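Local coordinates for protein aminoglycoside phosphotransferase (Alicyclobacillus acidocaldarius subsp. acidocaldarius, PDB 4PDY) that probably transfers a phosphate group to a small-molecule substrate, as do other members of the kinase-like aminoglycoside phosphotransferase family, at residues 126-134 against 237-247; 252-261 against 291-301. All blocks are in the same frame, centred on the assembly; numbering follows the deposited sequence.

Contact 1 of 2, residues 126-134 against 237-247; sequences QTAYTLAQF and HQVVLIDFELA
The hydroxyl of Thr-130 works in two directions: OG1 donates a hydrogen bond to the backbone O of Val-239 (2.7 Å) and accepts one from a water. The donor lies only 16° from that carbonyl's plane. The same water donates to Gln-126 OE1 and accepts from Val-239 N (3.1 Å), so both backbone polar groups of Val-239 are satisfied here, O directly by Thr-130 and N through the water that also holds Gln-126 and Thr-130. With chi1 at -72°, Thr-130 OG1 lies beside its own backbone N and the methyl CG2 points the other way, onto Leu-241 CG (3.6 Å); a beta-branched polar residue can thus bond and pack at once. The first torsion of Gln-126 sets its CG against the O of His-237, and a bend at chi2 folds the amide back so that OE1 meets the water. Val-239, small and branched, lies against the same turn of the helix: CG2 meets Gln-126 CB at 3.7 Å and also Thr-127 OG1, a hydroxyl whose own hydrogen bond goes to His-123 O. Next along, the Leu-131 and Leu-241 side chains cross at about a right angle, CD2 against CD1 (4.0 Å). The far end is aromatic: the edge of Phe-244 points at the face of Phe-134 in a T-shaped pair, the planes 60° apart and CE2 of Phe-244 3.6 Å from CE1 of Phe-134. These two buried rings join the helix to the turn that begins at Phe-244, with Ala-247 also near Phe-134. Helix 121-137 therefore underlies a short strand that leads into the Ile-Asp-Phe-Glu sequence of residues 242-245, consistent with the metal-binding Asp-Phe-Gly segment of the protein kinase fold; Ile-242 itself touches the bound histidine.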
# COMPACT_ATOMS: atom_id res chain seq x y z
N GLN A 126 -5.18 3.09 13.71
CA GLN A 126 -3.86 3.66 13.92
C GLN A 126 -3.03 3.76 12.63
O GLN A 126 -2.24 4.68 12.50
CB GLN A 126 -3.10 2.92 15.05
CG GLN A 126 -3.72 3.20 16.42
CD GLN A 126 -3.80 4.69 16.73
OE1 GLN A 126 -2.82 5.42 16.55
NE2 GLN A 126 -4.98 5.16 17.12
N THR A 127 -3.20 2.78 11.74
CA THR A 127 -2.57 2.87 10.41
C THR A 127 -3.09 4.10 9.64
O THR A 127 -2.30 4.86 9.12
CB THR A 127 -2.78 1.57 9.62
OG1 THR A 127 -2.30 0.45 10.38
CG2 THR A 127 -2.06 1.60 8.29
N ALA A 128 -4.40 4.28 9.64
CA ALA A 128 -5.02 5.43 8.99
C ALA A 128 -4.51 6.73 9.60
O ALA A 128 -4.17 7.67 8.91
CB ALA A 128 -6.52 5.33 9.10
N TYR A 129 -4.47 6.81 10.93
CA TYR A 129 -4.01 8.00 11.60
C TYR A 129 -2.61 8.36 11.15
O TYR A 129 -2.28 9.51 10.83
CB TYR A 129 -4.10 7.78 13.13
CG TYR A 129 -3.90 9.00 13.99
CD1 TYR A 129 -4.66 10.15 13.80
CD2 TYR A 129 -3.03 8.96 15.08
CE1 TYR A 129 -4.49 11.25 14.62
CE2 TYR A 129 -2.87 10.05 15.90
CZ TYR A 129 -3.60 11.19 15.67
OH TYR A 129 -3.44 12.28 16.48
N THR A 130 -1.73 7.36 11.19
CA THR A 130 -0.35 7.56 10.80
C THR A 130 -0.23 8.01 9.33
O THR A 130 0.55 8.93 9.03
CB THR A 130 0.45 6.27 11.08
OG1 THR A 130 0.59 6.14 12.50
CG2 THR A 130 1.78 6.28 10.39
N LEU A 131 -0.93 7.32 8.44
CA LEU A 131 -0.89 7.71 7.02
C LEU A 131 -1.37 9.16 6.82
O LEU A 131 -0.78 9.92 6.05
CB LEU A 131 -1.74 6.75 6.20
CG LEU A 131 -1.16 5.33 6.03
CD1 LEU A 131 -2.26 4.41 5.51
CD2 LEU A 131 0.07 5.32 5.13
N ALA A 132 -2.44 9.53 7.52
CA ALA A 132 -2.96 10.88 7.44
C ALA A 132 -1.95 11.90 7.97
O ALA A 132 -1.77 12.98 7.42
CB ALA A 132 -4.25 10.97 8.20
N GLN A 133 -1.29 11.55 9.07
CA GLN A 133 -0.26 12.42 9.63
C GLN A 133 0.89 12.62 8.66
O GLN A 133 1.43 13.71 8.54
CB GLN A 133 0.25 11.88 10.97
CG GLN A 133 -0.75 11.98 12.10
CD GLN A 133 -0.21 11.43 13.40
OE1 GLN A 133 0.53 10.43 13.40
NE2 GLN A 133 -0.52 12.11 14.50
N PHE A 134 1.31 11.54 8.00
CA PHE A 134 2.39 11.64 7.02
C PHE A 134 2.00 12.58 5.87
O PHE A 134 2.79 13.42 5.46
CB PHE A 134 2.74 10.25 6.50
CG PHE A 134 3.81 10.24 5.42
CD1 PHE A 134 5.07 10.74 5.67
CD2 PHE A 134 3.54 9.75 4.16
CE1 PHE A 134 6.05 10.74 4.69
CE2 PHE A 134 4.50 9.73 3.18
CZ PHE A 134 5.76 10.25 3.44
N HIS A 237 0.71 1.26 21.08
CA HIS A 237 -0.57 1.28 20.37
C HIS A 237 -0.63 2.39 19.31
O HIS A 237 -1.64 3.05 19.12
CB HIS A 237 -1.74 1.34 21.34
CG HIS A 237 -1.88 0.12 22.19
ND1 HIS A 237 -2.97 -0.10 22.99
CD2 HIS A 237 -1.09 -0.97 22.33
CE1 HIS A 237 -2.84 -1.25 23.62
NE2 HIS A 237 -1.71 -1.80 23.23
N GLN A 238 0.49 2.56 18.62
CA GLN A 238 0.56 3.41 17.44
C GLN A 238 1.06 2.58 16.29
O GLN A 238 1.53 1.46 16.47
CB GLN A 238 1.53 4.56 17.69
CG GLN A 238 1.14 5.45 18.85
CD GLN A 238 2.27 6.37 19.26
OE1 GLN A 238 3.41 5.94 19.46
NE2 GLN A 238 1.95 7.66 19.37
N VAL A 239 0.94 3.12 15.09
CA VAL A 239 1.54 2.49 13.94
C VAL A 239 2.71 3.31 13.43
O VAL A 239 2.58 4.51 13.16
CB VAL A 239 0.50 2.23 12.82
CG1 VAL A 239 1.18 1.90 11.50
CG2 VAL A 239 -0.44 1.12 13.23
N VAL A 240 3.84 2.64 13.25
CA VAL A 240 5.04 3.23 12.73
C VAL A 240 5.28 2.65 11.34
O VAL A 240 5.27 1.44 11.15
CB VAL A 240 6.25 2.95 13.67
CG1 VAL A 240 7.53 3.44 13.04
CG2 VAL A 240 6.02 3.62 15.02
N LEU A 241 5.44 3.54 10.38
CA LEU A 241 5.69 3.12 9.02
C LEU A 241 7.15 2.84 8.77
O LEU A 241 8.03 3.54 9.26
CB LEU A 241 5.23 4.18 8.02
CG LEU A 241 3.73 4.43 7.98
CD1 LEU A 241 3.45 5.70 7.18
CD2 LEU A 241 2.97 3.27 7.37
N ILE A 242 7.40 1.83 7.96
CA ILE A 242 8.71 1.58 7.40
C ILE A 242 8.59 1.44 5.87
O ILE A 242 7.48 1.30 5.34
CB ILE A 242 9.41 0.38 8.03
CG1 ILE A 242 8.63 -0.87 7.69
CG2 ILE A 242 9.52 0.57 9.55
CD1 ILE A 242 9.34 -2.14 8.10
N ASP A 243 9.72 1.47 5.20
CA ASP A 243 9.80 1.32 3.73
C ASP A 243 9.06 2.40 2.95
O ASP A 243 7.96 2.16 2.49
CB ASP A 243 9.32 -0.06 3.28
CG ASP A 243 9.70 -0.37 1.84
OD1 ASP A 243 10.30 0.50 1.18
OD2 ASP A 243 9.38 -1.48 1.38
N PHE A 244 9.72 3.55 2.85
CA PHE A 244 9.18 4.71 2.15
C PHE A 244 9.66 4.75 0.70
O PHE A 244 9.60 5.80 0.08
CB PHE A 244 9.58 5.99 2.91
CG PHE A 244 8.77 6.22 4.16
CD1 PHE A 244 9.11 5.62 5.38
CD2 PHE A 244 7.62 7.01 4.10
CE1 PHE A 244 8.33 5.84 6.51
CE2 PHE A 244 6.84 7.22 5.23
CZ PHE A 244 7.20 6.64 6.42
N GLU A 245 10.09 3.64 0.14
CA GLU A 245 10.70 3.62 -1.19
C GLU A 245 9.71 3.94 -2.31
O GLU A 245 10.13 4.38 -3.37
CB GLU A 245 11.39 2.28 -1.44
CG GLU A 245 12.54 2.03 -0.49
CD GLU A 245 13.20 0.69 -0.68
OE1 GLU A 245 13.06 0.07 -1.74
OE2 GLU A 245 13.87 0.24 0.29
N LEU A 246 8.44 3.64 -2.09
CA LEU A 246 7.41 3.98 -3.09
C LEU A 246 6.71 5.30 -2.81
O LEU A 246 5.84 5.71 -3.60
CB LEU A 246 6.39 2.84 -3.17
CG LEU A 246 6.93 1.50 -3.64
CD1 LEU A 246 5.82 0.48 -3.74
CD2 LEU A 246 7.65 1.64 -4.97
N ALA A 247 7.06 5.97 -1.72
CA ALA A 247 6.38 7.19 -1.31
C ALA A 247 6.65 8.30 -2.32
O ALA A 247 7.76 8.40 -2.84
CB ALA A 247 6.81 7.62 0.09
O HOH W 1 -0.58 5.77 14.96

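Contact 2 of 2, residues 252-261 against 291-301; sequences RALDMAHLLR and EYRAVEAILRF
Two guanidinium groups mark the ends of this interface, and both meet oxygen at or near their edges. Arg-252 presents its NE side to the carboxylate of Glu-291 in a side-on, two-nitrogen salt bridge: NE reaches OE2 (3.1 Å) and NH2 reaches OE1 (2.8 Å), both nearly straight. The oxygens lie in the guanidinium plane and are used on their syn sides, although the two flat groups are turned 27° apart. Arg-252 bends at chi3 to turn this edge toward Glu-291, whose chain is extended; OE2 is held again by Tyr-211 OH, which should limit rotation of the buried carboxylate. At the other end, Arg-261 NH2 donates to Ile-298 O (2.8 Å) from 58° above the carbonyl plane, while Phe-301 N bonds to that oxygen from the opposite face; NH1 adds a weak bond to Phe-301 O. An arginine suits this C-terminal helix end: the last carbonyls miss their i+4 N-H partners and can take the guanidinium, whose charge the helix dipole probably favours. Between the arginines the helices, whose segment axes approach to 9.1 Å and cross at -47°, pack knobs into holes. Val-295 enters among Ala-253, Met-256 (selenomethionine here), Ala-257 and Leu-260, with CG1 against Leu-260 CD1 at 3.6 Å. Ile-298 fits among Ala-253, Leu-254, Ala-257 and Arg-261, its CG2 3.6 Å from Ala-257 CB. The alanines are small enough to admit these branched side chains, and Leu-299 CD2 packs on Arg-261 CB (3.8 Å). Helix 121-137 borders segment 252-261, whereas helices 189-203 and 319-347 contact residues 291-301, so the interface lies inside the helical part of the fold.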
# COMPACT_ATOMS: atom_id res chain seq x y z
N ARG A 252 -4.30 11.95 -1.24
CA ARG A 252 -4.53 11.20 -0.02
C ARG A 252 -5.46 10.01 -0.22
O ARG A 252 -5.31 8.97 0.43
CB ARG A 252 -5.04 12.14 1.07
CG ARG A 252 -5.04 11.52 2.44
CD ARG A 252 -5.29 12.51 3.54
NE ARG A 252 -6.71 12.92 3.59
CZ ARG A 252 -7.34 13.33 4.69
NH1 ARG A 252 -6.70 13.39 5.86
NH2 ARG A 252 -8.63 13.64 4.63
N ALA A 253 -6.43 10.14 -1.11
CA ALA A 253 -7.35 9.07 -1.41
C ALA A 253 -6.67 7.75 -1.80
O ALA A 253 -7.26 6.67 -1.62
CB ALA A 253 -8.31 9.51 -2.53
N LEU A 254 -5.48 7.82 -2.38
CA LEU A 254 -4.79 6.58 -2.75
C LEU A 254 -4.42 5.74 -1.53
O LEU A 254 -4.76 4.56 -1.50
CB LEU A 254 -3.55 6.86 -3.58
CG LEU A 254 -3.79 7.39 -5.00
CD1 LEU A 254 -2.47 7.59 -5.72
CD2 LEU A 254 -4.69 6.46 -5.80
N ASP A 255 -3.79 6.34 -0.53
CA ASP A 255 -3.47 5.60 0.68
C ASP A 255 -4.76 5.17 1.38
O ASP A 255 -4.85 4.04 1.88
CB ASP A 255 -2.60 6.44 1.62
CG ASP A 255 -1.07 6.30 1.39
OD1 ASP A 255 -0.60 5.44 0.59
OD2 ASP A 255 -0.35 7.12 2.01
N MSE A 256 -5.76 6.04 1.42
CA MSE A 256 -7.00 5.71 2.10
C MSE A 256 -7.69 4.53 1.46
O MSE A 256 -8.11 3.60 2.15
CB MSE A 256 -7.88 6.96 2.17
CG MSE A 256 -8.97 6.78 3.21
SE MSE A 256 -10.15 8.33 3.21
CE MSE A 256 -8.98 9.91 3.32
N ALA A 257 -7.82 4.55 0.13
CA ALA A 257 -8.47 3.47 -0.59
C ALA A 257 -7.69 2.17 -0.50
O ALA A 257 -8.28 1.11 -0.46
CB ALA A 257 -8.71 3.86 -2.06
N HIS A 258 -6.37 2.24 -0.59
CA HIS A 258 -5.56 1.01 -0.49
C HIS A 258 -5.65 0.34 0.89
O HIS A 258 -5.86 -0.87 0.95
CB HIS A 258 -4.10 1.28 -0.91
CG HIS A 258 -3.96 1.76 -2.33
ND1 HIS A 258 -2.92 2.56 -2.74
CD2 HIS A 258 -4.76 1.60 -3.41
CE1 HIS A 258 -3.05 2.84 -4.02
NE2 HIS A 258 -4.15 2.25 -4.46
N LEU A 259 -5.61 1.13 1.94
CA LEU A 259 -5.85 0.61 3.28
C LEU A 259 -7.24 0.01 3.38
O LEU A 259 -7.42 -1.10 3.90
CB LEU A 259 -5.67 1.71 4.32
CG LEU A 259 -5.96 1.26 5.76
CD1 LEU A 259 -5.06 0.11 6.23
CD2 LEU A 259 -5.80 2.44 6.68
N LEU A 260 -8.24 0.73 2.88
CA LEU A 260 -9.59 0.23 2.97
C LEU A 260 -9.78 -1.07 2.21
O LEU A 260 -10.45 -1.98 2.68
CB LEU A 260 -10.59 1.30 2.47
CG LEU A 260 -10.83 2.48 3.40
CD1 LEU A 260 -11.44 3.67 2.68
CD2 LEU A 260 -11.76 2.09 4.55
N ARG A 261 -9.25 -1.16 1.00
CA ARG A 261 -9.51 -2.34 0.21
C ARG A 261 -8.90 -3.57 0.90
O ARG A 261 -9.52 -4.61 0.99
CB ARG A 261 -9.01 -2.22 -1.24
CG ARG A 261 -9.71 -3.25 -2.10
CD ARG A 261 -9.08 -3.51 -3.45
NE ARG A 261 -8.88 -2.37 -4.33
CZ ARG A 261 -9.80 -1.77 -5.12
NH1 ARG A 261 -11.07 -2.14 -5.16
NH2 ARG A 261 -9.39 -0.78 -5.91
N GLU A 291 -13.46 13.80 -1.76
CA GLU A 291 -12.44 12.81 -1.37
C GLU A 291 -13.09 11.47 -1.13
O GLU A 291 -12.55 10.43 -1.54
CB GLU A 291 -11.63 13.27 -0.16
CG GLU A 291 -10.51 12.32 0.26
CD GLU A 291 -9.56 12.99 1.20
OE1 GLU A 291 -10.03 13.49 2.22
OE2 GLU A 291 -8.34 12.98 0.95
N TYR A 292 -14.22 11.46 -0.43
CA TYR A 292 -14.98 10.22 -0.28
C TYR A 292 -15.28 9.63 -1.64
O TYR A 292 -15.23 8.43 -1.85
CB TYR A 292 -16.28 10.44 0.47
CG TYR A 292 -16.21 10.44 1.97
CD1 TYR A 292 -15.98 9.25 2.65
CD2 TYR A 292 -16.40 11.59 2.70
CE1 TYR A 292 -15.95 9.21 4.03
CE2 TYR A 292 -16.37 11.57 4.09
CZ TYR A 292 -16.12 10.37 4.75
OH TYR A 292 -16.07 10.28 6.13
N ARG A 293 -15.71 10.49 -2.58
CA ARG A 293 -16.11 9.98 -3.89
C ARG A 293 -14.94 9.40 -4.67
O ARG A 293 -15.10 8.41 -5.38
CB ARG A 293 -16.84 11.06 -4.69
CG ARG A 293 -18.03 11.59 -3.93
CD ARG A 293 -19.34 11.46 -4.65
NE ARG A 293 -19.31 12.06 -5.97
CZ ARG A 293 -20.04 11.64 -6.99
NH1 ARG A 293 -19.93 12.24 -8.16
NH2 ARG A 293 -20.88 10.61 -6.86
N ALA A 294 -13.76 10.02 -4.56
CA ALA A 294 -12.55 9.45 -5.16
C ALA A 294 -12.23 8.07 -4.57
O ALA A 294 -11.88 7.15 -5.29
CB ALA A 294 -11.38 10.39 -4.98
N VAL A 295 -12.34 7.94 -3.25
CA VAL A 295 -12.14 6.66 -2.59
C VAL A 295 -13.19 5.65 -3.09
O VAL A 295 -12.85 4.51 -3.39
CB VAL A 295 -12.21 6.82 -1.05
CG1 VAL A 295 -12.28 5.46 -0.38
CG2 VAL A 295 -11.01 7.59 -0.53
N GLU A 296 -14.46 6.07 -3.21
CA GLU A 296 -15.46 5.17 -3.73
C GLU A 296 -15.14 4.70 -5.16
O GLU A 296 -15.39 3.54 -5.50
CB GLU A 296 -16.82 5.85 -3.76
CG GLU A 296 -17.43 6.10 -2.39
CD GLU A 296 -18.80 6.73 -2.52
OE1 GLU A 296 -18.90 7.93 -2.88
OE2 GLU A 296 -19.78 6.01 -2.27
N ALA A 297 -14.64 5.60 -6.00
CA ALA A 297 -14.29 5.24 -7.37
C ALA A 297 -13.28 4.09 -7.39
O ALA A 297 -13.40 3.11 -8.14
CB ALA A 297 -13.71 6.44 -8.12
N ILE A 298 -12.29 4.21 -6.51
CA ILE A 298 -11.25 3.20 -6.44
C ILE A 298 -11.83 1.89 -5.88
O ILE A 298 -11.63 0.83 -6.47
CB ILE A 298 -10.06 3.69 -5.59
CG1 ILE A 298 -9.35 4.85 -6.26
CG2 ILE A 298 -9.06 2.57 -5.35
CD1 ILE A 298 -8.55 5.71 -5.32
N LEU A 299 -12.51 1.95 -4.74
CA LEU A 299 -13.07 0.74 -4.14
C LEU A 299 -14.12 0.02 -4.97
O LEU A 299 -14.22 -1.21 -4.93
CB LEU A 299 -13.72 1.03 -2.82
CG LEU A 299 -12.83 1.44 -1.69
CD1 LEU A 299 -13.67 1.66 -0.45
CD2 LEU A 299 -11.79 0.35 -1.46
N ARG A 300 -14.90 0.78 -5.74
CA ARG A 300 -15.94 0.17 -6.53
C ARG A 300 -15.37 -0.71 -7.64
O ARG A 300 -15.99 -1.68 -8.06
CB ARG A 300 -16.83 1.27 -7.15
CG ARG A 300 -17.89 0.84 -8.15
CD ARG A 300 -18.90 -0.15 -7.61
NE ARG A 300 -19.81 0.46 -6.66
CZ ARG A 300 -20.80 -0.19 -6.04
NH1 ARG A 300 -21.59 0.48 -5.22
NH2 ARG A 300 -21.01 -1.49 -6.27
N PHE A 301 -14.19 -0.35 -8.15
CA PHE A 301 -13.61 -1.13 -9.25
C PHE A 301 -13.32 -2.56 -8.76
O PHE A 301 -12.79 -2.71 -7.65
CB PHE A 301 -12.30 -0.55 -9.73
CG PHE A 301 -11.87 -1.13 -11.03
CD1 PHE A 301 -12.31 -0.57 -12.24
CD2 PHE A 301 -11.08 -2.26 -11.06
CE1 PHE A 301 -11.93 -1.14 -13.44
CE2 PHE A 301 -10.71 -2.84 -12.25
CZ PHE A 301 -11.13 -2.28 -13.45

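How the contacts relate
Both segments of contact 1 precede those of contact 2 in the sequence, and the centres of the two contacts are about 17 Å apart. They are joined laterally by helices 121-137 and 252-266, which pack on each other: Leu-131 CD2 lies 3.6 Å from Asp-255 OD2, and Leu-259 touches Thr-127 and Ala-128. The order is thus strand 239-241, helix 121-137, helix 252-266 and helix 289-300, leading from the histidine pocket into the helical part of the molecule. Asp-255 also bonds the backbone N of His-223 and Leu-224, much as the aspartate of the central helix holds the catalytic loop in protein kinases, consistent with a continuous scaffold behind the probable active site.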